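Local coordinates for protein predicted acetamidase/formamidase (Thermoanaerobacter tengcongensis, PDB 3TKK) that probably hydrolyses carbon-nitrogen bonds in linear amides such as formamide and acetamide, and binds zinc and calcium ions, at residues I66-A71 with L207-I212; K89-T94 with S110-I115; T265-T270 with F287-W292. All coordinates share one frame; numbering follows the deposited sequence.

Contact 1 of 3, residues I66-A71 with L207-I212; sequences IFVEGA and LEVEVI
Val209 and Val211 of strand 203-212 meet Val68 of strand 62-69 where two beta sheets pack face to face. The axes of the two strand segments approach to 8.1 Å and cross at 47°. No hydrogen bond joins them, and the contact is apolar packing between sheets.

Val209 comes first along its strand. It and Val68 reach toward each other tip to tip, with Val209 CG2 4.2 Å from Val68 CG2. Val26 of strand 24-27 and Leu180 of strand 180-186 also touch Val209 and continue this apolar layer.

Val211, two residues on, takes the larger share of the contact. Its side chain slides past that of Val68 in the opposite direction, and Val211 CG2 lies 3.5 Å from Val68 CG1. The same methyl, Val211 CG2, is 3.8 Å from Ala71 CB, so one methyl touches both the strand and the turn that follows.

That turn is a type II beta turn from Val68 to Ala71, closed by Ala71 N to Val68 O at 3.3 Å. Gly70 has a phi of 100°, and a side chain there would jam against the carbonyl O of Glu69. Glu69 points its CB away from Val211; its OE1 forms a salt bridge with Lys27 NZ. Gly70 O accepts a hydrogen bond from Lys213 NZ.

The other Val211 branch meets the end of the turn. CG1 is anti to the backbone N (chi1 176°), and from there Val211 CG1 touches Ala71 CA at 3.8 Å.

Contact 2 of 3, residues K89-T94 with S110-I115; sequences KGVLAT and SKVVDI
Four backbone hydrogen bonds join Gly90 and Leu92 to Val113 and Lys111 in an antiparallel ladder. Leu92 and Lys111 form one hydrogen-bonded pair, with Lys111 N to Leu92 O at 2.7 Å and Leu92 N to Lys111 O at 2.8 Å. Gly90 and Val113 form the other, and Gly90 N reaches Val113 O at 2.9 Å. All four bonds are fairly straight. The non-hydrogen-bonded pairs between and beyond them bring CA-H groups close to the same oxygens; Ser110 CA is 3.0 Å from Leu92 O.

Side chains alternate between the two faces. On one face, Val91 CG2 meets Val112 CG2 at 4.2 Å. Ser110 CB and the aliphatic part of Lys89 flank this pair.

On the other face, Leu92 and Val113 cross at about a right angle, with Leu92 CD1 4.0 Å from Val113 CG1. With CG1 of Val113 anti to the carbonyl carbon (chi1 -69°), CG2 falls between the backbone N and the carbonyl carbon, which sets Val113 CG2 3.5 Å from Gly90 O. Gly90 has no side chain, and Ile115 CD1 lies against its backbone, 3.9 Å from Gly90 N.

The two strands, 89-95 and 108-116, are neighbours in a four-stranded antiparallel meander completed by 119-121 and 127-129. Asn47 OD1 binds Val112 N. The Val91 backbone bonds to that of Glu200, a zinc ligand, so the edge of the ladder runs beside the metal site. Leu92 packs on Ile269 of the second subunit, and Thr94 on Ala264 of that subunit.

Contact 3 of 3, residues T265-T270 with F287-W292; sequences TLFSIT and FSLPNW
The helix segment carrying Phe267 and Thr270 lies across the strand carrying Phe287 and Leu289, nearly at right angles (87°), with the axes 9.1 Å apart at closest. This is a helix packed across one face of a beta sheet. No hydrogen bond links the two segments, and side chains fill the space between them.

Phe267 and Phe287 form an oblique aromatic pair. Their ring centroids are 5.1 Å apart and the planes are inclined at 45°. Phe287 CE2 sits over one face of the Phe267 ring, offset toward its rim, and is 3.6 Å from Phe267 CD2. Phe287 CG is anti to the backbone N (chi1 -172°), which carries the ring toward the helix. Phe267 O lies at the edge of the Phe287 ring, in its plane, 3.6 Å from Phe287 CZ.

Leu289 divides its two methyls between the helix residues. Leu289 CD1 approaches Phe267 CE1 at 3.7 Å. Leu289 CD2 touches Thr270 CG2, also at 3.7 Å, and lies near the Thr270 carbonyl O. Pro290, the N-cap residue of helix 291-296, brings its ring to the same carbonyl, with Pro290 CD 3.4 Å from Thr270 O.

Replacing Phe267 by an alanine is likely to open a gap between helix and strand, with the Phe287 ring and Leu289 CD1 losing the aromatic surface they pack on.

Helix 237-255 closes this core: Met248 touches Phe267, Phe287 and Leu289, and Phe252 meets the Phe267 ring edge-to-face. Strand 283-290 runs between strands 227-234 and 272-277 in the sheet. Helix 260-270 also faces the second subunit, where Ser268 OG hydrogen-bonds to Ser197 O and Gly195 N of that chain.

Overall arrangement
The three contacts are well separated, and none touches another within the chain. The centres of contact 1 and contact 2 are about 34 Å apart. The centres of contact 1 and contact 3 are about 29 Å apart. The centres of contact 2 and contact 3 are about 37 Å apart. Contact 2 is nested in the long loop closed by contact 1, and contact 3 follows both. Contacts 1 and 3 share the nine-stranded mixed sheet, through strands 203-212 and 283-290. Contact 2 belongs to a separate antiparallel sheet beside the zinc site. Contacts 2 and 3 come together across the dimer, where helix 260-270 of one subunit packs on strand 89-95 of the other. The dimer interface therefore lies close to the metal-site region.

Contact 1 of 3, residues I66-A71 with L207-I212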
ATOM      1  N   ILE A  66     -20.479 -21.633   9.163  1.00 21.45           N
ATOM      2  CA  ILE A  66     -21.702 -21.172   9.790  1.00 22.00           C
ATOM      3  C   ILE A  66     -22.771 -20.878   8.713  1.00 22.36           C
ATOM      4  O   ILE A  66     -22.545 -20.087   7.788  1.00 21.99           O
ATOM      5  CB  ILE A  66     -21.349 -19.862  10.488  1.00 22.30           C
ATOM      6  CG1 ILE A  66     -20.228 -20.137  11.521  1.00 21.40           C
ATOM      7  CG2 ILE A  66     -22.628 -19.164  11.069  1.00 22.34           C
ATOM      8  CD1 ILE A  66     -19.429 -18.749  11.956  1.00 20.90           C
ATOM      9  N   PHE A  67     -23.910 -21.542   8.821  1.00 23.20           N
ATOM     10  CA  PHE A  67     -25.026 -21.280   7.911  1.00 23.85           C
ATOM     11  C   PHE A  67     -25.802 -20.155   8.523  1.00 24.08           C
ATOM     12  O   PHE A  67     -26.164 -20.228   9.723  1.00 26.73           O
ATOM     13  CB  PHE A  67     -25.868 -22.553   7.807  1.00 24.67           C
ATOM     14  CG  PHE A  67     -26.950 -22.483   6.863  1.00 25.41           C
ATOM     15  CD1 PHE A  67     -26.842 -23.098   5.577  1.00 25.87           C
ATOM     16  CD2 PHE A  67     -28.103 -21.790   7.181  1.00 26.06           C
ATOM     17  CE1 PHE A  67     -27.897 -23.072   4.679  1.00 28.80           C
ATOM     18  CE2 PHE A  67     -29.194 -21.715   6.274  1.00 27.74           C
ATOM     19  CZ  PHE A  67     -29.124 -22.398   5.029  1.00 30.05           C
ATOM     20  N   VAL A  68     -26.035 -19.098   7.723  1.00 25.11           N
ATOM     21  CA  VAL A  68     -26.697 -17.939   8.215  1.00 24.45           C
ATOM     22  C   VAL A  68     -28.053 -17.916   7.552  1.00 26.60           C
ATOM     23  O   VAL A  68     -28.142 -17.721   6.379  1.00 26.60           O
ATOM     24  CB  VAL A  68     -25.906 -16.626   7.874  1.00 26.37           C
ATOM     25  CG1 VAL A  68     -26.739 -15.399   8.285  1.00 25.10           C
ATOM     26  CG2 VAL A  68     -24.503 -16.692   8.631  1.00 22.87           C
ATOM     27  N   GLU A  69     -29.106 -18.132   8.320  1.00 26.39           N
ATOM     28  CA  GLU A  69     -30.470 -18.140   7.764  1.00 28.83           C
ATOM     29  C   GLU A  69     -30.827 -16.864   7.022  1.00 30.45           C
ATOM     30  O   GLU A  69     -30.667 -15.829   7.593  1.00 31.38           O
ATOM     31  CB  GLU A  69     -31.523 -18.412   8.868  1.00 28.91           C
ATOM     32  CG  GLU A  69     -31.565 -19.935   9.107  1.00 32.64           C
ATOM     33  CD  GLU A  69     -32.481 -20.413  10.227  1.00 35.84           C
ATOM     34  OE1 GLU A  69     -33.283 -19.651  10.803  1.00 36.13           O
ATOM     35  OE2 GLU A  69     -32.356 -21.612  10.527  1.00 37.68           O
ATOM     36  N   GLY A  70     -31.407 -16.992   5.810  1.00 29.00           N
ATOM     37  CA  GLY A  70     -31.948 -15.821   5.060  1.00 29.28           C
ATOM     38  C   GLY A  70     -30.930 -15.404   4.008  1.00 30.28           C
ATOM     39  O   GLY A  70     -31.247 -14.622   3.077  1.00 33.51           O
ATOM     40  N   ALA A  71     -29.693 -15.867   4.140  1.00 27.12           N
ATOM     41  CA  ALA A  71     -28.725 -15.386   3.207  1.00 27.36           C
ATOM     42  C   ALA A  71     -28.970 -16.157   1.983  1.00 28.15           C
ATOM     43  O   ALA A  71     -28.980 -17.386   2.056  1.00 26.97           O
ATOM     44  CB  ALA A  71     -27.191 -15.668   3.768  1.00 26.90           C
ATOM     45  N   LEU A 207     -17.756 -12.229  16.851  1.00 22.74           N
ATOM     46  CA  LEU A 207     -18.296 -11.559  15.664  1.00 22.36           C
ATOM     47  C   LEU A 207     -19.832 -11.587  15.637  1.00 25.61           C
ATOM     48  O   LEU A 207     -20.527 -12.344  16.380  1.00 23.80           O
ATOM     49  CB  LEU A 207     -17.794 -12.126  14.392  1.00 21.27           C
ATOM     50  CG  LEU A 207     -17.986 -13.630  14.200  1.00 21.28           C
ATOM     51  CD1 LEU A 207     -19.408 -13.868  13.825  1.00 22.40           C
ATOM     52  CD2 LEU A 207     -16.946 -14.211  13.152  1.00 20.05           C
ATOM     53  N   GLU A 208     -20.371 -10.782  14.746  1.00 24.31           N
ATOM     54  CA  GLU A 208     -21.820 -10.771  14.586  1.00 27.30           C
ATOM     55  C   GLU A 208     -22.078 -10.871  13.099  1.00 23.32           C
ATOM     56  O   GLU A 208     -21.249 -10.406  12.324  1.00 24.23           O
ATOM     57  CB  GLU A 208     -22.412  -9.481  15.149  1.00 27.93           C
ATOM     58  CG  GLU A 208     -23.824  -9.334  14.667  1.00 37.42           C
ATOM     59  CD  GLU A 208     -24.540  -8.080  15.180  1.00 43.38           C
ATOM     60  OE1 GLU A 208     -24.108  -7.569  16.247  1.00 48.86           O
ATOM     61  OE2 GLU A 208     -25.516  -7.622  14.509  1.00 44.84           O
ATOM     62  N   VAL A 209     -23.156 -11.522  12.678  1.00 23.68           N
ATOM     63  CA  VAL A 209     -23.449 -11.648  11.282  1.00 23.33           C
ATOM     64  C   VAL A 209     -24.742 -10.912  10.953  1.00 24.37           C
ATOM     65  O   VAL A 209     -25.669 -10.960  11.730  1.00 26.98           O
ATOM     66  CB  VAL A 209     -23.573 -13.105  10.802  1.00 22.96           C
ATOM     67  CG1 VAL A 209     -22.218 -13.830  10.729  1.00 21.94           C
ATOM     68  CG2 VAL A 209     -24.596 -13.931  11.738  1.00 23.83           C
ATOM     69  N   GLU A 210     -24.812 -10.294   9.757  1.00 24.28           N
ATOM     70  CA  GLU A 210     -26.089  -9.738   9.212  1.00 26.75           C
ATOM     71  C   GLU A 210     -26.229 -10.010   7.718  1.00 25.35           C
ATOM     72  O   GLU A 210     -25.302  -9.787   6.983  1.00 24.35           O
ATOM     73  CB  GLU A 210     -26.118  -8.251   9.340  1.00 27.98           C
ATOM     74  CG  GLU A 210     -26.329  -7.820  10.754  1.00 38.82           C
ATOM     75  CD  GLU A 210     -26.590  -6.327  10.849  1.00 45.97           C
ATOM     76  OE1 GLU A 210     -26.866  -5.619   9.798  1.00 47.32           O
ATOM     77  OE2 GLU A 210     -26.536  -5.877  11.997  1.00 50.50           O
ATOM     78  N   VAL A 211     -27.413 -10.394   7.299  1.00 25.99           N
ATOM     79  CA  VAL A 211     -27.682 -10.553   5.880  1.00 28.44           C
ATOM     80  C   VAL A 211     -28.116  -9.161   5.338  1.00 31.12           C
ATOM     81  O   VAL A 211     -28.998  -8.521   5.903  1.00 29.94           O
ATOM     82  CB  VAL A 211     -28.760 -11.621   5.707  1.00 29.45           C
ATOM     83  CG1 VAL A 211     -29.142 -11.742   4.252  1.00 31.54           C
ATOM     84  CG2 VAL A 211     -28.204 -12.918   6.258  1.00 27.03           C
ATOM     85  N   ILE A 212     -27.433  -8.667   4.317  1.00 29.71           N
ATOM     86  CA  ILE A 212     -27.861  -7.435   3.611  1.00 33.14           C
ATOM     87  C   ILE A 212     -28.513  -7.782   2.305  1.00 31.58           C
ATOM     88  O   ILE A 212     -27.932  -8.548   1.514  1.00 31.22           O
ATOM     89  CB  ILE A 212     -26.655  -6.569   3.199  1.00 32.16           C
ATOM     90  CG1 ILE A 212     -25.789  -6.109   4.424  1.00 32.43           C
ATOM     91  CG2 ILE A 212     -27.139  -5.449   2.304  1.00 34.25           C
ATOM     92  CD1 ILE A 212     -26.578  -5.514   5.493  1.00 36.56           C
TER

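Contact 2 of 3, residues K89-T94 with S110-I115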
ATOM      1  N   LYS A  89       1.241 -17.666  22.992  1.00 27.71           N
ATOM      2  CA  LYS A  89       2.424 -17.858  22.166  1.00 32.86           C
ATOM      3  C   LYS A  89       2.059 -17.865  20.681  1.00 28.93           C
ATOM      4  O   LYS A  89       0.895 -17.996  20.371  1.00 28.18           O
ATOM      5  CB  LYS A  89       3.144 -19.136  22.487  1.00 38.34           C
ATOM      6  CG  LYS A  89       2.603 -20.335  21.796  1.00 40.92           C
ATOM      7  CD  LYS A  89       3.006 -21.536  22.705  1.00 46.82           C
ATOM      8  CE  LYS A  89       1.934 -22.633  22.600  1.00 48.74           C
ATOM      9  NZ  LYS A  89       1.973 -23.209  21.246  1.00 48.92           N
ATOM     10  N   GLY A  90       3.033 -17.609  19.791  1.00 25.69           N
ATOM     11  CA  GLY A  90       2.749 -17.679  18.336  1.00 27.76           C
ATOM     12  C   GLY A  90       3.962 -18.175  17.579  1.00 24.97           C
ATOM     13  O   GLY A  90       5.002 -18.393  18.172  1.00 27.47           O
ATOM     14  N   VAL A  91       3.855 -18.335  16.282  1.00 22.94           N
ATOM     15  CA  VAL A  91       4.974 -18.896  15.569  1.00 23.42           C
ATOM     16  C   VAL A  91       5.256 -18.014  14.381  1.00 23.19           C
ATOM     17  O   VAL A  91       4.297 -17.531  13.751  1.00 21.24           O
ATOM     18  CB  VAL A  91       4.538 -20.250  15.021  1.00 26.98           C
ATOM     19  CG1 VAL A  91       5.694 -20.934  14.273  1.00 29.41           C
ATOM     20  CG2 VAL A  91       4.053 -21.170  16.276  1.00 29.02           C
ATOM     21  N   LEU A  92       6.552 -17.833  14.067  1.00 22.96           N
ATOM     22  CA  LEU A  92       7.006 -17.108  12.921  1.00 21.93           C
ATOM     23  C   LEU A  92       7.650 -18.201  12.071  1.00 24.58           C
ATOM     24  O   LEU A  92       8.397 -19.068  12.641  1.00 25.71           O
ATOM     25  CB  LEU A  92       8.111 -16.097  13.321  1.00 22.39           C
ATOM     26  CG  LEU A  92       7.401 -15.007  14.088  1.00 25.58           C
ATOM     27  CD1 LEU A  92       8.347 -14.234  14.896  1.00 24.32           C
ATOM     28  CD2 LEU A  92       6.746 -14.146  12.978  1.00 25.66           C
ATOM     29  N   ALA A  93       7.424 -18.133  10.761  1.00 24.46           N
ATOM     30  CA  ALA A  93       7.987 -19.047   9.760  1.00 22.14           C
ATOM     31  C   ALA A  93       8.530 -18.339   8.574  1.00 21.71           C
ATOM     32  O   ALA A  93       7.954 -17.329   8.091  1.00 20.99           O
ATOM     33  CB  ALA A  93       6.919 -20.111   9.331  1.00 22.05           C
ATOM     34  N   THR A  94       9.678 -18.837   8.053  1.00 23.16           N
ATOM     35  CA  THR A  94      10.086 -18.394   6.711  1.00 22.31           C
ATOM     36  C   THR A  94      11.040 -19.417   6.154  1.00 24.77           C
ATOM     37  O   THR A  94      11.159 -20.451   6.712  1.00 25.46           O
ATOM     38  CB  THR A  94      10.839 -17.048   6.768  1.00 22.02           C
ATOM     39  OG1 THR A  94      11.016 -16.526   5.436  1.00 21.65           O
ATOM     40  CG2 THR A  94      12.221 -17.157   7.495  1.00 23.16           C
ATOM     41  N   SER A 110      11.475 -21.819  11.637  1.00 28.62           N
ATOM     42  CA  SER A 110      10.373 -21.309  12.477  1.00 29.35           C
ATOM     43  C   SER A 110      10.894 -20.884  13.835  1.00 32.09           C
ATOM     44  O   SER A 110      11.913 -21.375  14.302  1.00 33.31           O
ATOM     45  CB  SER A 110       9.304 -22.373  12.736  1.00 32.31           C
ATOM     46  OG  SER A 110       9.869 -23.460  13.434  1.00 37.78           O
ATOM     47  N   LYS A 111      10.186 -19.957  14.480  1.00 31.27           N
ATOM     48  CA  LYS A 111      10.536 -19.518  15.797  1.00 31.50           C
ATOM     49  C   LYS A 111       9.259 -19.368  16.567  1.00 32.54           C
ATOM     50  O   LYS A 111       8.331 -18.631  16.122  1.00 27.49           O
ATOM     51  CB  LYS A 111      11.116 -18.122  15.733  1.00 31.82           C
ATOM     52  CG  LYS A 111      11.647 -17.642  17.105  1.00 35.02           C
ATOM     53  CD  LYS A 111      12.251 -16.289  16.889  1.00 38.02           C
ATOM     54  CE  LYS A 111      13.419 -16.230  17.834  1.00 43.10           C
ATOM     55  NZ  LYS A 111      13.025 -16.996  19.085  1.00 43.80           N
ATOM     56  N   VAL A 112       9.207 -19.979  17.745  1.00 30.45           N
ATOM     57  CA  VAL A 112       8.001 -19.810  18.569  1.00 31.65           C
ATOM     58  C   VAL A 112       8.307 -18.620  19.465  1.00 29.96           C
ATOM     59  O   VAL A 112       9.380 -18.586  20.010  1.00 29.34           O
ATOM     60  CB  VAL A 112       7.792 -21.058  19.470  1.00 33.58           C
ATOM     61  CG1 VAL A 112       6.745 -20.821  20.581  1.00 32.49           C
ATOM     62  CG2 VAL A 112       7.380 -22.245  18.611  1.00 33.36           C
ATOM     63  N   VAL A 113       7.400 -17.650  19.574  1.00 28.26           N
ATOM     64  CA  VAL A 113       7.589 -16.482  20.431  1.00 27.60           C
ATOM     65  C   VAL A 113       6.514 -16.387  21.513  1.00 30.38           C
ATOM     66  O   VAL A 113       5.353 -16.705  21.274  1.00 31.96           O
ATOM     67  CB  VAL A 113       7.551 -15.192  19.617  1.00 26.41           C
ATOM     68  CG1 VAL A 113       8.780 -15.168  18.755  1.00 26.33           C
ATOM     69  CG2 VAL A 113       6.368 -15.192  18.607  1.00 27.80           C
ATOM     70  N   ASP A 114       6.900 -15.883  22.675  1.00 32.85           N
ATOM     71  CA  ASP A 114       5.966 -15.526  23.715  1.00 34.05           C
ATOM     72  C   ASP A 114       5.224 -14.245  23.338  1.00 30.06           C
ATOM     73  O   ASP A 114       5.743 -13.375  22.631  1.00 28.94           O
ATOM     74  CB  ASP A 114       6.714 -15.409  25.045  1.00 39.85           C
ATOM     75  CG  ASP A 114       7.266 -16.710  25.472  1.00 42.69           C
ATOM     76  OD1 ASP A 114       6.646 -17.766  25.182  1.00 44.86           O
ATOM     77  OD2 ASP A 114       8.367 -16.674  26.017  1.00 49.35           O
ATOM     78  N   ILE A 115       3.941 -14.245  23.666  1.00 28.68           N
ATOM     79  CA  ILE A 115       3.125 -13.047  23.571  1.00 28.12           C
ATOM     80  C   ILE A 115       2.781 -12.759  25.021  1.00 29.73           C
ATOM     81  O   ILE A 115       2.207 -13.639  25.700  1.00 30.42           O
ATOM     82  CB  ILE A 115       1.877 -13.263  22.685  1.00 28.13           C
ATOM     83  CG1 ILE A 115       2.392 -13.552  21.282  1.00 25.39           C
ATOM     84  CG2 ILE A 115       0.994 -11.974  22.724  1.00 28.88           C
ATOM     85  CD1 ILE A 115       1.479 -14.046  20.230  1.00 26.20           C
TER

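Contact 3 of 3, residues T265-T270 with F287-W292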
ATOM      1  N   THR A 265     -10.928  10.801 -11.160  1.00 32.08           N
ATOM      2  CA  THR A 265     -10.052  11.863 -10.631  1.00 32.21           C
ATOM      3  C   THR A 265     -10.178  11.982  -9.108  1.00 32.02           C
ATOM      4  O   THR A 265      -9.180  12.311  -8.390  1.00 31.55           O
ATOM      5  CB  THR A 265     -10.302  13.222 -11.267  1.00 34.18           C
ATOM      6  OG1 THR A 265     -11.669  13.595 -11.112  1.00 35.44           O
ATOM      7  CG2 THR A 265      -9.906  13.227 -12.808  1.00 34.99           C
ATOM      8  N   LEU A 266     -11.368  11.745  -8.604  1.00 31.80           N
ATOM      9  CA  LEU A 266     -11.602  11.661  -7.145  1.00 31.44           C
ATOM     10  C   LEU A 266     -10.751  10.513  -6.509  1.00 29.64           C
ATOM     11  O   LEU A 266     -10.065  10.724  -5.477  1.00 28.61           O
ATOM     12  CB  LEU A 266     -13.083  11.348  -6.837  1.00 31.75           C
ATOM     13  CG  LEU A 266     -13.422  11.189  -5.317  1.00 31.25           C
ATOM     14  CD1 LEU A 266     -13.165  12.424  -4.597  1.00 32.20           C
ATOM     15  CD2 LEU A 266     -14.901  10.800  -5.061  1.00 31.86           C
ATOM     16  N   PHE A 267     -10.779   9.335  -7.161  1.00 28.37           N
ATOM     17  CA  PHE A 267     -10.032   8.192  -6.682  1.00 26.70           C
ATOM     18  C   PHE A 267      -8.516   8.476  -6.753  1.00 26.18           C
ATOM     19  O   PHE A 267      -7.750   7.972  -5.911  1.00 25.02           O
ATOM     20  CB  PHE A 267     -10.300   7.023  -7.585  1.00 26.31           C
ATOM     21  CG  PHE A 267     -11.618   6.293  -7.287  1.00 27.07           C
ATOM     22  CD1 PHE A 267     -12.622   6.879  -6.522  1.00 27.08           C
ATOM     23  CD2 PHE A 267     -11.834   5.079  -7.818  1.00 26.42           C
ATOM     24  CE1 PHE A 267     -13.818   6.196  -6.248  1.00 28.53           C
ATOM     25  CE2 PHE A 267     -13.027   4.391  -7.588  1.00 26.09           C
ATOM     26  CZ  PHE A 267     -14.030   4.966  -6.777  1.00 26.89           C
ATOM     27  N   SER A 268      -8.114   9.193  -7.791  1.00 27.04           N
ATOM     28  CA  SER A 268      -6.717   9.444  -7.970  1.00 26.78           C
ATOM     29  C   SER A 268      -6.161  10.289  -6.823  1.00 26.98           C
ATOM     30  O   SER A 268      -4.906  10.235  -6.577  1.00 26.57           O
ATOM     31  CB  SER A 268      -6.450  10.222  -9.277  1.00 27.89           C
ATOM     32  OG  SER A 268      -5.245   9.803  -9.955  1.00 27.37           O
ATOM     33  N   ILE A 269      -6.992  11.136  -6.222  1.00 27.61           N
ATOM     34  CA  ILE A 269      -6.489  12.084  -5.230  1.00 27.98           C
ATOM     35  C   ILE A 269      -6.822  11.798  -3.781  1.00 29.38           C
ATOM     36  O   ILE A 269      -6.171  12.394  -2.827  1.00 27.78           O
ATOM     37  CB  ILE A 269      -6.913  13.558  -5.533  1.00 29.84           C
ATOM     38  CG1 ILE A 269      -8.415  13.775  -5.370  1.00 30.85           C
ATOM     39  CG2 ILE A 269      -6.391  13.980  -6.920  1.00 30.49           C
ATOM     40  CD1 ILE A 269      -8.826  15.328  -5.495  1.00 32.95           C
ATOM     41  N   THR A 270      -7.852  10.958  -3.590  1.00 28.41           N
ATOM     42  CA  THR A 270      -8.253  10.663  -2.279  1.00 28.61           C
ATOM     43  C   THR A 270      -8.407   9.206  -1.960  1.00 25.80           C
ATOM     44  O   THR A 270      -8.642   8.849  -0.794  1.00 26.36           O
ATOM     45  CB  THR A 270      -9.499  11.500  -1.944  1.00 35.85           C
ATOM     46  OG1 THR A 270      -9.581  11.625  -0.513  1.00 39.38           O
ATOM     47  CG2 THR A 270     -10.712  10.847  -2.505  1.00 30.34           C
ATOM     48  N   PHE A 287      -8.296  -1.316  -2.425  1.00 20.13           N
ATOM     49  CA  PHE A 287      -8.416   0.146  -2.645  1.00 19.97           C
ATOM     50  C   PHE A 287      -9.255   0.864  -1.598  1.00 21.13           C
ATOM     51  O   PHE A 287     -10.419   0.549  -1.383  1.00 19.86           O
ATOM     52  CB  PHE A 287      -8.968   0.396  -4.058  1.00 19.93           C
ATOM     53  CG  PHE A 287      -8.945   1.871  -4.437  1.00 22.84           C
ATOM     54  CD1 PHE A 287      -7.737   2.480  -4.746  1.00 21.02           C
ATOM     55  CD2 PHE A 287     -10.132   2.597  -4.577  1.00 21.82           C
ATOM     56  CE1 PHE A 287      -7.651   3.823  -5.058  1.00 21.66           C
ATOM     57  CE2 PHE A 287     -10.033   3.978  -4.921  1.00 22.78           C
ATOM     58  CZ  PHE A 287      -8.823   4.567  -5.226  1.00 22.71           C
ATOM     59  N   SER A 288      -8.684   1.873  -0.936  1.00 19.79           N
ATOM     60  CA  SER A 288      -9.289   2.353   0.282  1.00 20.21           C
ATOM     61  C   SER A 288      -9.673   3.801   0.079  1.00 22.34           C
ATOM     62  O   SER A 288      -8.819   4.592  -0.357  1.00 23.58           O
ATOM     63  CB  SER A 288      -8.159   2.312   1.287  1.00 20.31           C
ATOM     64  OG  SER A 288      -8.512   2.738   2.539  1.00 22.65           O
ATOM     65  N   LEU A 289     -10.882   4.210   0.541  1.00 24.51           N
ATOM     66  CA  LEU A 289     -11.342   5.610   0.611  1.00 23.51           C
ATOM     67  C   LEU A 289     -11.746   5.967   2.054  1.00 27.00           C
ATOM     68  O   LEU A 289     -12.177   5.125   2.799  1.00 27.73           O
ATOM     69  CB  LEU A 289     -12.541   5.836  -0.302  1.00 24.45           C
ATOM     70  CG  LEU A 289     -12.144   5.856  -1.772  1.00 24.44           C
ATOM     71  CD1 LEU A 289     -13.319   5.383  -2.702  1.00 24.97           C
ATOM     72  CD2 LEU A 289     -11.663   7.322  -2.119  1.00 25.47           C
ATOM     73  N   PRO A 290     -11.579   7.209   2.437  1.00 27.31           N
ATOM     74  CA  PRO A 290     -12.083   7.663   3.711  1.00 27.20           C
ATOM     75  C   PRO A 290     -13.584   7.467   3.782  1.00 27.75           C
ATOM     76  O   PRO A 290     -14.297   7.836   2.895  1.00 28.03           O
ATOM     77  CB  PRO A 290     -11.751   9.187   3.718  1.00 29.29           C
ATOM     78  CG  PRO A 290     -10.632   9.342   2.784  1.00 27.71           C
ATOM     79  CD  PRO A 290     -11.004   8.303   1.644  1.00 28.71           C
ATOM     80  N   ASN A 291     -14.110   6.989   4.908  1.00 32.32           N
ATOM     81  CA  ASN A 291     -15.570   6.857   5.045  1.00 30.80           C
ATOM     82  C   ASN A 291     -16.362   8.136   4.799  1.00 33.65           C
ATOM     83  O   ASN A 291     -17.483   8.088   4.311  1.00 33.56           O
ATOM     84  CB  ASN A 291     -15.939   6.300   6.411  1.00 31.47           C
ATOM     85  CG  ASN A 291     -15.428   4.907   6.605  1.00 26.08           C
ATOM     86  OD1 ASN A 291     -15.191   4.130   5.621  1.00 30.89           O
ATOM     87  ND2 ASN A 291     -15.355   4.505   7.832  1.00 26.03           N
ATOM     88  N   TRP A 292     -15.829   9.310   5.122  1.00 38.28           N
ATOM     89  CA  TRP A 292     -16.749  10.475   5.027  1.00 38.28           C
ATOM     90  C   TRP A 292     -17.021  10.845   3.538  1.00 39.62           C
ATOM     91  O   TRP A 292     -18.032  11.465   3.176  1.00 40.46           O
ATOM     92  CB  TRP A 292     -16.204  11.669   5.811  1.00 41.16           C
ATOM     93  CG  TRP A 292     -14.947  12.220   5.240  1.00 40.74           C
ATOM     94  CD1 TRP A 292     -13.685  11.754   5.423  1.00 36.94           C
ATOM     95  CD2 TRP A 292     -14.833  13.374   4.379  1.00 43.18           C
ATOM     96  NE1 TRP A 292     -12.799  12.504   4.674  1.00 40.17           N
ATOM     97  CE2 TRP A 292     -13.485  13.532   4.071  1.00 42.48           C
ATOM     98  CE3 TRP A 292     -15.761  14.287   3.846  1.00 47.69           C
ATOM     99  CZ2 TRP A 292     -13.026  14.566   3.271  1.00 45.30           C
ATOM    100  CZ3 TRP A 292     -15.303  15.318   3.056  1.00 48.06           C
ATOM    101  CH2 TRP A 292     -13.945  15.428   2.749  1.00 46.43           C
TER